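Side-chain contacts in OxyR (Porphyromonas gingivalis, PDB 3HO7), which probably acts as a DNA-binding, redox-sensitive transcriptional activator of the LysR family, represented here by its regulatory domain alone: residues Lys35-Ala38 against Gly39-Ile42; Ser68-Thr72 against Glu73-Asp77; Gln195-Arg199 against Arg200-Glu204. One frame throughout, in Å; residues are numbered along the deposited sequence.

Contact 1: Lys35-Ala38 against Gly39-Ile42; sequences KELA and GLEI
Leu37, Ala38, Gly39 and Leu40 form a type II beta turn at the end of helix 22-36, where the chain reverses into strand 40-46. This is the second connection of the beta-alpha-beta unit built by strand 11-17, helix 22-36 and strand 40-46. Leu37, the first residue to leave helical geometry, carries most of the contact. Its carbonyl O accepts the bond that closes the turn, from Leu40 N at 3.1 Å; the bond is rather bent, 135° at the hydrogen. Ala38 and Gly39 occupy the two corners. Ala38 points its methyl away from the strand, while Gly39 takes a positive phi of 102°, at which a CB would clash with the carbonyl O of Ala38. Across the mouth of the turn, Leu40 sets CB 3.3 Å from Leu37 O, next to the closing bond, and its CD2 lies a looser 4.4 Å from Leu37 CB. Leu37 also packs on Gln205 and Leu209 of helix 200-211. Ile42, beside Ile15 of strand 11-17, belongs to a parallel strand pair that carries the sheet into the second subunit. In Ile42, CG1 stands anti to the carbonyl carbon (chi1 -61°), which sends the longer branch toward Leu37. The two side chains cross at about a right angle, and Leu37 CD1 presses on Ile42 CD1 at 3.5 Å, tighter than usual for two methyl groups.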
ATOM      1  N   LYS A  35       3.785   2.513 -25.859  1.00 41.76           N
ATOM      2  CA  LYS A  35       4.327   2.329 -27.203  1.00 43.15           C
ATOM      3  C   LYS A  35       3.744   1.126 -27.949  1.00 43.25           C
ATOM      4  O   LYS A  35       3.541   1.186 -29.160  1.00 44.43           O
ATOM      5  CB  LYS A  35       5.860   2.251 -27.163  1.00 43.64           C
ATOM      6  CG  LYS A  35       6.415   1.230 -26.184  1.00 42.79           C
ATOM      7  CD  LYS A  35       7.935   1.173 -26.248  1.00 44.16           C
ATOM      8  CE  LYS A  35       8.567   2.490 -25.818  1.00 44.73           C
ATOM      9  NZ  LYS A  35       8.322   3.583 -26.804  1.00 46.37           N
ATOM     10  N   GLU A  36       3.470   0.040 -27.232  1.00 42.21           N
ATOM     11  CA  GLU A  36       2.947  -1.173 -27.865  1.00 42.33           C
ATOM     12  C   GLU A  36       1.421  -1.243 -27.908  1.00 42.04           C
ATOM     13  O   GLU A  36       0.848  -1.851 -28.814  1.00 42.55           O
ATOM     14  CB  GLU A  36       3.502  -2.431 -27.186  1.00 41.53           C
ATOM     15  CG  GLU A  36       4.517  -3.197 -28.023  1.00 42.53           C
ATOM     16  CD  GLU A  36       5.907  -2.600 -27.965  1.00 43.05           C
ATOM     17  OE1 GLU A  36       6.476  -2.532 -26.856  1.00 42.47           O
ATOM     18  OE2 GLU A  36       6.436  -2.213 -29.029  1.00 44.12           O
ATOM     19  N   LEU A  37       0.765  -0.629 -26.929  1.00 41.45           N
ATOM     20  CA  LEU A  37      -0.688  -0.727 -26.816  1.00 41.26           C
ATOM     21  C   LEU A  37      -1.400   0.562 -27.218  1.00 42.18           C
ATOM     22  O   LEU A  37      -2.554   0.785 -26.848  1.00 42.07           O
ATOM     23  CB  LEU A  37      -1.089  -1.134 -25.395  1.00 40.05           C
ATOM     24  CG  LEU A  37      -0.631  -2.523 -24.946  1.00 39.22           C
ATOM     25  CD1 LEU A  37      -1.061  -2.796 -23.513  1.00 37.87           C
ATOM     26  CD2 LEU A  37      -1.169  -3.595 -25.882  1.00 39.49           C
ATOM     27  N   ALA A  38      -0.710   1.405 -27.980  1.00 43.15           N
ATOM     28  CA  ALA A  38      -1.294   2.652 -28.460  1.00 44.20           C
ATOM     29  C   ALA A  38      -2.597   2.385 -29.204  1.00 44.72           C
ATOM     30  O   ALA A  38      -2.669   1.494 -30.049  1.00 45.05           O
ATOM     31  CB  ALA A  38      -0.311   3.387 -29.357  1.00 45.36           C
ATOM     32  N   GLY A  39      -3.626   3.163 -28.883  1.00 45.03           N
ATOM     33  CA  GLY A  39      -4.934   3.002 -29.507  1.00 45.59           C
ATOM     34  C   GLY A  39      -5.904   2.264 -28.605  1.00 44.73           C
ATOM     35  O   GLY A  39      -7.073   2.087 -28.946  1.00 45.17           O
ATOM     36  N   LEU A  40      -5.410   1.837 -27.447  1.00 43.57           N
ATOM     37  CA  LEU A  40      -6.210   1.086 -26.486  1.00 42.69           C
ATOM     38  C   LEU A  40      -6.301   1.833 -25.160  1.00 42.23           C
ATOM     39  O   LEU A  40      -5.288   2.293 -24.629  1.00 42.04           O
ATOM     40  CB  LEU A  40      -5.591  -0.294 -26.255  1.00 41.82           C
ATOM     41  CG  LEU A  40      -6.291  -1.214 -25.254  1.00 40.99           C
ATOM     42  CD1 LEU A  40      -7.485  -1.897 -25.903  1.00 41.42           C
ATOM     43  CD2 LEU A  40      -5.316  -2.247 -24.714  1.00 39.85           C
ATOM     44  N   GLU A  41      -7.512   1.957 -24.626  1.00 42.20           N
ATOM     45  CA  GLU A  41      -7.699   2.562 -23.313  1.00 41.78           C
ATOM     46  C   GLU A  41      -7.621   1.497 -22.226  1.00 40.39           C
ATOM     47  O   GLU A  41      -8.425   0.567 -22.197  1.00 40.29           O
ATOM     48  CB  GLU A  41      -9.040   3.290 -23.225  1.00 42.90           C
ATOM     49  CG  GLU A  41      -9.236   4.017 -21.903  1.00 43.57           C
ATOM     50  CD  GLU A  41     -10.695   4.223 -21.555  1.00 45.02           C
ATOM     51  OE1 GLU A  41     -10.972   4.923 -20.556  1.00 45.85           O
ATOM     52  OE2 GLU A  41     -11.565   3.682 -22.269  1.00 45.99           O
ATOM     53  N   ILE A  42      -6.653   1.643 -21.329  1.00 39.34           N
ATOM     54  CA  ILE A  42      -6.419   0.644 -20.292  1.00 37.96           C
ATOM     55  C   ILE A  42      -6.861   1.118 -18.913  1.00 37.66           C
ATOM     56  O   ILE A  42      -6.362   2.120 -18.403  1.00 37.71           O
ATOM     57  CB  ILE A  42      -4.934   0.250 -20.222  1.00 37.30           C
ATOM     58  CG1 ILE A  42      -4.483  -0.353 -21.553  1.00 37.50           C
ATOM     59  CG2 ILE A  42      -4.698  -0.730 -19.085  1.00 35.99           C
ATOM     60  CD1 ILE A  42      -3.002  -0.652 -21.612  1.00 37.15           C
TER

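Contact 2: Ser68-Thr72 against Glu73-Asp77; sequences SKAET and EGLED
The carboxylate of Asp77 turns one face to the Lys69-Ala70 backbone: Ala70 N comes from above the plane, 59° out of it, and Lys69 CA lies over the same face. Ala70 N donates to Asp77 OD2 over 3.1 Å in a nearly straight bond, 166° at the hydrogen. A water also grips Asp77 OD2, donating to it over 2.7 Å and accepting from Glu71 N, so one carboxylate oxygen collects two successive backbone N-H groups, one of them through the water. At the other oxygen, Asp77 OD1 rests 3.8 Å from Lys69 CG, the two side chains crossing at about a right angle; Asp77 OD1 forms a salt bridge with Arg190, and Lys69 NZ one with Glu188. Asp77 CG sits between its own backbone N and carbonyl carbon (chi1 47°), which directs the carboxylate across the loop. Toward the turn, Ala70 CB packs 4.2 Å from Leu75 CB.

Farther along, a type II beta turn from Thr72 to Leu75 reverses the chain, closed by Leu75 N to Thr72 O at 2.9 Å. Gly74 provides the positive phi of its third position. Thr72 OG1 donates a short 2.6 Å bond to Ala70 O, while Thr72 CB faces Leu75 CD1 at 4.0 Å. The whole loop leads from strand 63-66 into strand 75-89: Thr72 and Leu75 lie against Leu53 of helix 49-58, Leu75 also against Leu56 and Leu57, while Lys69, Leu75 and Asp77 also meet strand 184-194.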
ATOM      1  N   SER A  68      -0.492 -16.349  -7.982  1.00 27.50           N
ATOM      2  CA  SER A  68      -0.851 -17.744  -7.767  1.00 28.07           C
ATOM      3  C   SER A  68      -1.714 -18.254  -8.915  1.00 28.45           C
ATOM      4  O   SER A  68      -2.226 -17.467  -9.711  1.00 28.48           O
ATOM      5  CB  SER A  68      -1.613 -17.895  -6.450  1.00 28.17           C
ATOM      6  OG  SER A  68      -2.826 -17.160  -6.485  1.00 28.57           O
ATOM      7  N   LYS A  69      -1.873 -19.572  -8.997  1.00 28.96           N
ATOM      8  CA  LYS A  69      -2.797 -20.157  -9.955  1.00 29.32           C
ATOM      9  C   LYS A  69      -4.221 -19.859  -9.506  1.00 29.36           C
ATOM     10  O   LYS A  69      -4.511 -19.842  -8.309  1.00 29.30           O
ATOM     11  CB  LYS A  69      -2.578 -21.668 -10.079  1.00 30.24           C
ATOM     12  CG  LYS A  69      -1.263 -22.049 -10.744  1.00 30.46           C
ATOM     13  CD  LYS A  69      -1.058 -23.555 -10.772  1.00 31.96           C
ATOM     14  CE  LYS A  69       0.303 -23.910 -11.348  1.00 32.37           C
ATOM     15  NZ  LYS A  69       1.406 -23.366 -10.507  1.00 31.18           N
ATOM     16  N   ALA A  70      -5.104 -19.604 -10.466  1.00 29.37           N
ATOM     17  CA  ALA A  70      -6.490 -19.288 -10.152  1.00 29.64           C
ATOM     18  C   ALA A  70      -7.214 -20.516  -9.611  1.00 30.59           C
ATOM     19  O   ALA A  70      -8.045 -20.409  -8.711  1.00 30.73           O
ATOM     20  CB  ALA A  70      -7.208 -18.745 -11.380  1.00 29.71           C
ATOM     21  N   GLU A  71      -6.982 -21.666 -10.229  1.00 31.30           N
ATOM     22  CA  GLU A  71      -7.552 -22.903  -9.718  1.00 32.66           C
ATOM     23  C   GLU A  71      -9.031 -22.678  -9.470  1.00 33.24           C
ATOM     24  O   GLU A  71      -9.574 -23.081  -8.445  1.00 33.92           O
ATOM     25  CB  GLU A  71      -6.815 -23.380  -8.469  1.00 32.54           C
ATOM     26  CG  GLU A  71      -5.464 -23.989  -8.794  1.00 33.00           C
ATOM     27  CD  GLU A  71      -4.609 -24.233  -7.575  1.00 33.70           C
ATOM     28  OE1 GLU A  71      -5.081 -23.970  -6.453  1.00 34.44           O
ATOM     29  OE2 GLU A  71      -3.462 -24.687  -7.746  1.00 33.97           O
ATOM     30  N   THR A  72      -9.671 -22.007 -10.416  1.00 33.20           N
ATOM     31  CA  THR A  72     -11.078 -21.656 -10.296  1.00 33.74           C
ATOM     32  C   THR A  72     -11.829 -22.051 -11.562  1.00 34.49           C
ATOM     33  O   THR A  72     -11.455 -21.646 -12.663  1.00 34.11           O
ATOM     34  CB  THR A  72     -11.248 -20.141 -10.064  1.00 32.98           C
ATOM     35  OG1 THR A  72     -10.556 -19.756  -8.869  1.00 32.51           O
ATOM     36  CG2 THR A  72     -12.719 -19.775  -9.940  1.00 33.95           C
ATOM     37  N   GLU A  73     -12.881 -22.848 -11.410  1.00 35.57           N
ATOM     38  CA  GLU A  73     -13.699 -23.234 -12.551  1.00 36.46           C
ATOM     39  C   GLU A  73     -14.134 -21.993 -13.328  1.00 35.97           C
ATOM     40  O   GLU A  73     -14.692 -21.057 -12.756  1.00 35.81           O
ATOM     41  CB  GLU A  73     -14.923 -24.035 -12.090  1.00 37.83           C
ATOM     42  CG  GLU A  73     -15.938 -24.306 -13.186  1.00 39.55           C
ATOM     43  CD  GLU A  73     -15.350 -25.074 -14.354  1.00 40.33           C
ATOM     44  OE1 GLU A  73     -14.500 -25.958 -14.116  1.00 40.61           O
ATOM     45  OE2 GLU A  73     -15.742 -24.799 -15.510  1.00 40.54           O
ATOM     46  N   GLY A  74     -13.864 -21.985 -14.630  1.00 35.80           N
ATOM     47  CA  GLY A  74     -14.263 -20.871 -15.485  1.00 35.31           C
ATOM     48  C   GLY A  74     -13.147 -19.877 -15.745  1.00 33.90           C
ATOM     49  O   GLY A  74     -13.316 -18.928 -16.513  1.00 33.87           O
ATOM     50  N   LEU A  75     -12.004 -20.090 -15.101  1.00 32.94           N
ATOM     51  CA  LEU A  75     -10.852 -19.215 -15.280  1.00 31.63           C
ATOM     52  C   LEU A  75      -9.628 -20.010 -15.712  1.00 31.41           C
ATOM     53  O   LEU A  75      -9.613 -21.239 -15.636  1.00 31.93           O
ATOM     54  CB  LEU A  75     -10.534 -18.465 -13.984  1.00 30.71           C
ATOM     55  CG  LEU A  75     -11.601 -17.535 -13.408  1.00 30.75           C
ATOM     56  CD1 LEU A  75     -11.018 -16.739 -12.247  1.00 29.58           C
ATOM     57  CD2 LEU A  75     -12.135 -16.603 -14.486  1.00 30.80           C
ATOM     58  N   GLU A  76      -8.603 -19.297 -16.165  1.00 30.57           N
ATOM     59  CA  GLU A  76      -7.321 -19.911 -16.480  1.00 30.59           C
ATOM     60  C   GLU A  76      -6.228 -18.854 -16.416  1.00 29.62           C
ATOM     61  O   GLU A  76      -6.515 -17.660 -16.415  1.00 29.05           O
ATOM     62  CB  GLU A  76      -7.348 -20.591 -17.852  1.00 31.46           C
ATOM     63  CG  GLU A  76      -7.280 -19.648 -19.040  1.00 32.31           C
ATOM     64  CD  GLU A  76      -7.376 -20.390 -20.362  1.00 33.96           C
ATOM     65  OE1 GLU A  76      -8.093 -21.413 -20.419  1.00 35.88           O
ATOM     66  OE2 GLU A  76      -6.738 -19.955 -21.345  1.00 34.68           O
ATOM     67  N   ASP A  77      -4.979 -19.294 -16.344  1.00 29.37           N
ATOM     68  CA  ASP A  77      -3.870 -18.367 -16.186  1.00 28.65           C
ATOM     69  C   ASP A  77      -2.596 -18.871 -16.848  1.00 28.98           C
ATOM     70  O   ASP A  77      -2.464 -20.054 -17.158  1.00 29.96           O
ATOM     71  CB  ASP A  77      -3.617 -18.080 -14.703  1.00 27.78           C
ATOM     72  CG  ASP A  77      -3.595 -19.342 -13.863  1.00 28.12           C
ATOM     73  OD1 ASP A  77      -2.491 -19.860 -13.595  1.00 27.12           O
ATOM     74  OD2 ASP A  77      -4.686 -19.819 -13.483  1.00 27.89           O
TER
HETATM   75  O   HOH W   1      -5.522 -22.215 -12.525  1.00 32.82           O

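Contact 3: Gln195-Arg199 against Arg200-Glu204; sequences QDYSR and RKLRE
Arg199 holds the N-cap position of helix 200-211, and its carbonyl O takes the first i to i+4 bond of the helix, from Arg203 N at 2.9 Å and nearly straight, 174° at the hydrogen. The cap follows a loop that leaves strand 184-194, and Tyr197 folds back from this loop over the first helical turn. With CG anti to its backbone N (chi1 -176°), the Tyr197 ring reaches the side of the helix that bears Leu202 and Arg203. Its CE2 edge meets Arg203 CB at 4.1 Å, close to the ring plane, while the backbone N of Arg199 lies over one face, offset toward the rim. Farther out, Tyr197 OH touches Leu202 CD2 at 3.8 Å. That methyl has a second neighbour, for Arg199 and Leu202 run side by side in the same direction and bring Arg199 CD to 4.1 Å from Leu202 CD2. Inward, Tyr197 and Leu202 both pack on Met63 of strand 63-66 and Leu13 of strand 11-17.

Arg203 is extended along its whole length and slides past the Tyr197 ring in the opposite direction, with the guanidinium plane turned 63° from the ring. Its NH2 forms a salt bridge with Asp78 and lies implausibly close to Glu76 OE2, a pairing of doubtful geometry; both acids belong to strand 75-89. The other terminal nitrogen reaches back to the loop through a water, which accepts from Arg203 NH1 at 2.8 Å and donates to Tyr197 O at a short 2.5 Å.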
ATOM      1  N   GLN A 195     -11.889 -18.571 -19.196  1.00 38.41           N
ATOM      2  CA  GLN A 195     -11.563 -19.562 -20.215  1.00 39.43           C
ATOM      3  C   GLN A 195     -12.043 -19.118 -21.590  1.00 40.20           C
ATOM      4  O   GLN A 195     -11.354 -19.315 -22.589  1.00 40.60           O
ATOM      5  CB  GLN A 195     -12.173 -20.918 -19.865  1.00 40.29           C
ATOM      6  CG  GLN A 195     -11.619 -21.534 -18.597  1.00 40.43           C
ATOM      7  CD  GLN A 195     -12.121 -22.945 -18.374  1.00 41.56           C
ATOM      8  OE1 GLN A 195     -12.501 -23.310 -17.262  1.00 41.85           O
ATOM      9  NE2 GLN A 195     -12.131 -23.746 -19.433  1.00 42.81           N
ATOM     10  N   ASP A 196     -13.201 -18.482 -21.659  1.00 40.86           N
ATOM     11  CA  ASP A 196     -13.792 -18.145 -22.951  1.00 41.81           C
ATOM     12  C   ASP A 196     -13.354 -16.787 -23.501  1.00 41.49           C
ATOM     13  O   ASP A 196     -13.941 -16.280 -24.454  1.00 42.11           O
ATOM     14  CB  ASP A 196     -15.321 -18.253 -22.903  1.00 42.77           C
ATOM     15  CG  ASP A 196     -15.912 -17.653 -21.646  1.00 42.59           C
ATOM     16  OD1 ASP A 196     -15.208 -16.887 -20.957  1.00 41.15           O
ATOM     17  OD2 ASP A 196     -17.088 -17.948 -21.349  1.00 43.44           O
ATOM     18  N   TYR A 197     -12.347 -16.191 -22.874  1.00 40.55           N
ATOM     19  CA  TYR A 197     -11.910 -14.849 -23.235  1.00 40.28           C
ATOM     20  C   TYR A 197     -11.593 -14.802 -24.726  1.00 40.99           C
ATOM     21  O   TYR A 197     -10.648 -15.444 -25.189  1.00 41.04           O
ATOM     22  CB  TYR A 197     -10.691 -14.443 -22.409  1.00 39.21           C
ATOM     23  CG  TYR A 197     -10.238 -13.025 -22.653  1.00 38.97           C
ATOM     24  CD1 TYR A 197     -11.078 -11.952 -22.388  1.00 39.41           C
ATOM     25  CD2 TYR A 197      -8.964 -12.756 -23.137  1.00 38.94           C
ATOM     26  CE1 TYR A 197     -10.665 -10.651 -22.608  1.00 39.14           C
ATOM     27  CE2 TYR A 197      -8.543 -11.459 -23.358  1.00 38.55           C
ATOM     28  CZ  TYR A 197      -9.396 -10.411 -23.091  1.00 39.03           C
ATOM     29  OH  TYR A 197      -8.978  -9.118 -23.310  1.00 39.28           O
ATOM     30  N   SER A 198     -12.387 -14.038 -25.470  1.00 41.67           N
ATOM     31  CA  SER A 198     -12.358 -14.075 -26.930  1.00 42.56           C
ATOM     32  C   SER A 198     -11.420 -13.050 -27.571  1.00 42.24           C
ATOM     33  O   SER A 198     -11.670 -12.587 -28.685  1.00 43.02           O
ATOM     34  CB  SER A 198     -13.777 -13.907 -27.487  1.00 43.66           C
ATOM     35  OG  SER A 198     -13.818 -14.158 -28.881  1.00 45.00           O
ATOM     36  N   ARG A 199     -10.344 -12.699 -26.871  1.00 41.13           N
ATOM     37  CA  ARG A 199      -9.323 -11.816 -27.432  1.00 40.91           C
ATOM     38  C   ARG A 199      -7.946 -12.465 -27.319  1.00 40.45           C
ATOM     39  O   ARG A 199      -7.033 -11.924 -26.691  1.00 39.64           O
ATOM     40  CB  ARG A 199      -9.338 -10.446 -26.744  1.00 40.32           C
ATOM     41  CG  ARG A 199     -10.639  -9.675 -26.930  1.00 40.65           C
ATOM     42  CD  ARG A 199     -10.567  -8.280 -26.326  1.00 40.32           C
ATOM     43  NE  ARG A 199     -11.888  -7.666 -26.213  1.00 41.05           N
ATOM     44  CZ  ARG A 199     -12.394  -6.802 -27.088  1.00 42.45           C
ATOM     45  NH1 ARG A 199     -11.692  -6.439 -28.151  1.00 42.53           N
ATOM     46  NH2 ARG A 199     -13.607  -6.301 -26.898  1.00 43.04           N
ATOM     47  N   ARG A 200      -7.812 -13.632 -27.942  1.00 41.09           N
ATOM     48  CA  ARG A 200      -6.592 -14.430 -27.865  1.00 41.01           C
ATOM     49  C   ARG A 200      -5.343 -13.679 -28.318  1.00 40.69           C
ATOM     50  O   ARG A 200      -4.256 -13.891 -27.782  1.00 40.24           O
ATOM     51  CB  ARG A 200      -6.753 -15.715 -28.682  1.00 42.18           C
ATOM     52  CG  ARG A 200      -7.313 -16.891 -27.901  1.00 42.81           C
ATOM     53  CD  ARG A 200      -8.201 -17.758 -28.779  1.00 45.09           C
ATOM     54  NE  ARG A 200      -8.049 -19.180 -28.490  1.00 46.32           N
ATOM     55  CZ  ARG A 200      -8.300 -19.738 -27.310  1.00 46.09           C
ATOM     56  NH1 ARG A 200      -8.702 -18.991 -26.290  1.00 45.31           N
ATOM     57  NH2 ARG A 200      -8.135 -21.044 -27.147  1.00 47.02           N
ATOM     58  N   LYS A 201      -5.497 -12.807 -29.309  1.00 40.93           N
ATOM     59  CA  LYS A 201      -4.357 -12.077 -29.851  1.00 40.83           C
ATOM     60  C   LYS A 201      -3.875 -10.999 -28.884  1.00 39.60           C
ATOM     61  O   LYS A 201      -2.673 -10.808 -28.701  1.00 39.30           O
ATOM     62  CB  LYS A 201      -4.702 -11.488 -31.221  1.00 41.92           C
ATOM     63  CG  LYS A 201      -5.157 -12.538 -32.224  1.00 43.08           C
ATOM     64  CD  LYS A 201      -5.447 -11.943 -33.595  1.00 44.04           C
ATOM     65  CE  LYS A 201      -4.170 -11.509 -34.299  1.00 44.89           C
ATOM     66  NZ  LYS A 201      -4.419 -11.129 -35.718  1.00 46.29           N
ATOM     67  N   LEU A 202      -4.819 -10.304 -28.258  1.00 38.75           N
ATOM     68  CA  LEU A 202      -4.486  -9.313 -27.242  1.00 37.67           C
ATOM     69  C   LEU A 202      -3.877 -10.001 -26.024  1.00 36.65           C
ATOM     70  O   LEU A 202      -2.833  -9.589 -25.518  1.00 35.92           O
ATOM     71  CB  LEU A 202      -5.732  -8.525 -26.837  1.00 37.59           C
ATOM     72  CG  LEU A 202      -5.540  -7.420 -25.797  1.00 36.75           C
ATOM     73  CD1 LEU A 202      -4.577  -6.356 -26.306  1.00 36.98           C
ATOM     74  CD2 LEU A 202      -6.879  -6.801 -25.432  1.00 37.48           C
ATOM     75  N   ARG A 203      -4.545 -11.054 -25.560  1.00 36.28           N
ATOM     76  CA  ARG A 203      -4.051 -11.863 -24.453  1.00 35.49           C
ATOM     77  C   ARG A 203      -2.596 -12.238 -24.702  1.00 35.40           C
ATOM     78  O   ARG A 203      -1.742 -12.068 -23.832  1.00 34.95           O
ATOM     79  CB  ARG A 203      -4.909 -13.121 -24.302  1.00 35.85           C
ATOM     80  CG  ARG A 203      -4.516 -14.049 -23.159  1.00 35.54           C
ATOM     81  CD  ARG A 203      -5.442 -15.261 -23.130  1.00 36.33           C
ATOM     82  NE  ARG A 203      -5.027 -16.279 -22.169  1.00 36.50           N
ATOM     83  CZ  ARG A 203      -5.633 -17.453 -22.020  1.00 36.53           C
ATOM     84  NH1 ARG A 203      -6.683 -17.760 -22.771  1.00 36.95           N
ATOM     85  NH2 ARG A 203      -5.189 -18.323 -21.121  1.00 36.34           N
ATOM     86  N   GLU A 204      -2.325 -12.746 -25.900  1.00 36.02           N
ATOM     87  CA  GLU A 204      -0.974 -13.135 -26.287  1.00 36.03           C
ATOM     88  C   GLU A 204      -0.021 -11.942 -26.230  1.00 35.39           C
ATOM     89  O   GLU A 204       1.110 -12.063 -25.759  1.00 35.13           O
ATOM     90  CB  GLU A 204      -0.978 -13.749 -27.690  1.00 37.45           C
ATOM     91  CG  GLU A 204       0.393 -14.179 -28.192  1.00 38.45           C
ATOM     92  CD  GLU A 204       0.316 -14.997 -29.467  1.00 40.24           C
ATOM     93  OE1 GLU A 204      -0.797 -15.431 -29.834  1.00 40.58           O
ATOM     94  OE2 GLU A 204       1.371 -15.209 -30.105  1.00 40.84           O
TER
HETATM   95  O   HOH W   2      -8.429 -15.942 -24.050  1.00 37.96           O

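How the contacts relate
From the N terminus the three contacts follow in series: contacts 1 and 2 each close a type II beta turn and contact 3 opens a helix; none encloses or crosses another. Contact 1 takes the chain from helix 22-36 into strand 40-46, contact 2 from strand 63-66 into strand 75-89, and contact 3 from strand 184-194 into helix 200-211. Contacts 2 and 3, their centres 15 Å apart, touch directly: Gln195 meets the backbone of Gly74, and Glu76 and Arg203 meet in a charge pairing modelled too close to be exact. Contacts 1 and 2 stay about 17 Å apart at their nearest atoms. Helix 200-211 bridges the gap, beginning at contact 3 and later packing on Leu37 of contact 1.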